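Local structure of ankyrin-repeat protein B (Legionella pneumophila, 5K34) at residues Phe74-Asn77 with Tyr78-Pro82. The protein is a bacterial F-box effector that probably hijacks the host ubiquitin-proteasome system, its ankyrin domain, the part described here, probably binding partner proteins. Residues are numbered along the deposited sequence; the frame is centred on the assembly and turned at random.
Sequences FKDN and YGDSP
Asp76 and Gly79 bracket a type I beta turn, closed by the bond from Gly79 N to Asp76 O (2.8 Å), and round it the chain doubles back so that 74-77 and 78-82 run nearly antiparallel. One step further out, Asp76 N donates almost straight to Asp80 O (2.8 Å). The same carbonyl oxygen also takes a CA-H...O contact from Lys75 CA, and Phe74 O receives a second one from Ser81 CA (3.4 Å). Gly79 adopts a left-handed conformation that suits a residue without a side chain.

A tight turn of this kind, projecting between helix 58-67 and helix 82-91, resembles the hairpin-like loop that joins neighbouring repeats in ankyrin proteins. Ser81 is the N-cap of helix 82-91, its side chain capping a backbone N in the first turn, while its own N bonds to Ser84 OG, consistent with a capping box, and Pro82 opens the helix, packing on Leu49, Leu50 and Ile53 of helix 48-54.

Inside the turn, the carboxylate of buried Asp76 staples the backbone. With CG lying between the backbone N and the carbonyl carbon (chi1 75°), OD1 is folded over the turn, where it accepts Asp80 N from above the carboxylate plane at 3.0 Å and, more weakly, Tyr78 N. The other oxygen, OD2, forms a salt bridge with Arg46, which probably eases the repulsion between Asp76 and the nearby Asp80 carboxylate; a water donates to both Asp76 OD2 and Asp80 OD2, joining the two acids. The Tyr78 ring presents its edge to this carboxylate, CD2 lying 3.4 Å from Asp76 OD2 with the two planes inclined by 52°. Across the turn, the aliphatic part of Lys75 lies against the Gly79 carbonyl, CD reaching within 3.6 Å of Gly79 O before the chain bends away.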
loop_
_atom_site.group_PDB
_atom_site.type_symbol
_atom_site.label_atom_id
_atom_site.label_comp_id
_atom_site.label_asym_id
_atom_site.label_seq_id
_atom_site.Cartn_x
_atom_site.Cartn_y
_atom_site.Cartn_z
ATOM N N PHE A 74 8.538 4.460 4.916
ATOM C CA PHE A 74 8.641 5.614 4.005
ATOM C C PHE A 74 7.370 6.421 4.039
ATOM O O PHE A 74 6.276 5.926 3.712
ATOM C CB PHE A 74 8.937 5.161 2.582
ATOM C CG PHE A 74 9.066 6.314 1.619
ATOM C CD1 PHE A 74 10.201 7.130 1.666
ATOM C CD2 PHE A 74 8.012 6.644 0.760
ATOM C CE1 PHE A 74 10.299 8.246 0.811
ATOM C CE2 PHE A 74 8.113 7.767 -0.067
ATOM C CZ PHE A 74 9.267 8.547 -0.033
ATOM N N LYS A 75 7.503 7.705 4.420
ATOM C CA LYS A 75 6.346 8.582 4.593
ATOM C C LYS A 75 5.906 9.252 3.315
ATOM O O LYS A 75 6.720 9.661 2.463
ATOM C CB LYS A 75 6.703 9.675 5.619
ATOM C CG LYS A 75 6.902 9.107 7.012
ATOM C CD LYS A 75 7.296 10.170 8.043
ATOM C CE LYS A 75 8.691 10.769 7.821
ATOM N NZ LYS A 75 9.740 9.726 7.944
ATOM N N ASP A 76 4.586 9.406 3.170
ATOM C CA ASP A 76 4.042 10.284 2.132
ATOM C C ASP A 76 3.996 11.719 2.624
ATOM O O ASP A 76 4.456 12.051 3.735
ATOM C CB ASP A 76 2.682 9.769 1.646
ATOM C CG ASP A 76 1.557 9.991 2.586
ATOM O OD1 ASP A 76 1.693 10.601 3.676
ATOM O OD2 ASP A 76 0.412 9.540 2.215
ATOM N N ASN A 77 3.478 12.618 1.782
ATOM C CA ASN A 77 3.490 14.060 2.121
ATOM C C ASN A 77 2.461 14.433 3.140
ATOM O O ASN A 77 2.454 15.604 3.560
ATOM C CB ASN A 77 3.402 14.915 0.848
ATOM C CG ASN A 77 4.708 14.883 0.061
ATOM O OD1 ASN A 77 5.683 14.333 0.526
ATOM N ND2 ASN A 77 4.673 15.529 -1.118
ATOM N N TYR A 78 1.576 13.517 3.528
ATOM C CA TYR A 78 0.717 13.717 4.685
ATOM C C TYR A 78 1.477 13.328 5.958
ATOM O O TYR A 78 0.966 13.588 7.070
ATOM C CB TYR A 78 -0.550 12.870 4.608
ATOM C CG TYR A 78 -1.408 13.198 3.405
ATOM C CD1 TYR A 78 -2.377 14.204 3.495
ATOM C CD2 TYR A 78 -1.239 12.533 2.217
ATOM C CE1 TYR A 78 -3.214 14.485 2.405
ATOM C CE2 TYR A 78 -2.054 12.802 1.110
ATOM C CZ TYR A 78 -3.046 13.755 1.211
ATOM O OH TYR A 78 -3.877 13.990 0.141
ATOM N N GLY A 79 2.609 12.659 5.804
ATOM C CA GLY A 79 3.399 12.194 6.955
ATOM C C GLY A 79 3.144 10.703 7.283
ATOM O O GLY A 79 3.708 10.224 8.275
ATOM N N ASP A 80 2.313 9.999 6.522
ATOM C CA ASP A 80 1.965 8.613 6.829
ATOM C C ASP A 80 2.876 7.623 6.129
ATOM O O ASP A 80 3.135 7.750 4.930
ATOM C CB ASP A 80 0.545 8.323 6.379
ATOM C CG ASP A 80 -0.490 9.217 7.058
ATOM O OD1 ASP A 80 -0.359 9.526 8.267
ATOM O OD2 ASP A 80 -1.476 9.592 6.377
ATOM N N SER A 81 3.364 6.632 6.866
ATOM C CA SER A 81 4.058 5.487 6.257
ATOM C C SER A 81 3.083 4.293 6.264
ATOM O O SER A 81 2.068 4.305 6.953
ATOM C CB SER A 81 5.317 5.142 7.056
ATOM O OG SER A 81 4.916 4.755 8.359
ATOM N N PRO A 82 3.437 3.211 5.546
ATOM C CA PRO A 82 2.596 2.020 5.652
ATOM C C PRO A 82 2.386 1.575 7.095
ATOM O O PRO A 82 1.256 1.322 7.497
ATOM C CB PRO A 82 3.383 0.991 4.792
ATOM C CG PRO A 82 3.997 1.854 3.718
ATOM C CD PRO A 82 4.430 3.105 4.438
HETATM O O HOH W 1 -1.627 8.782 3.766
#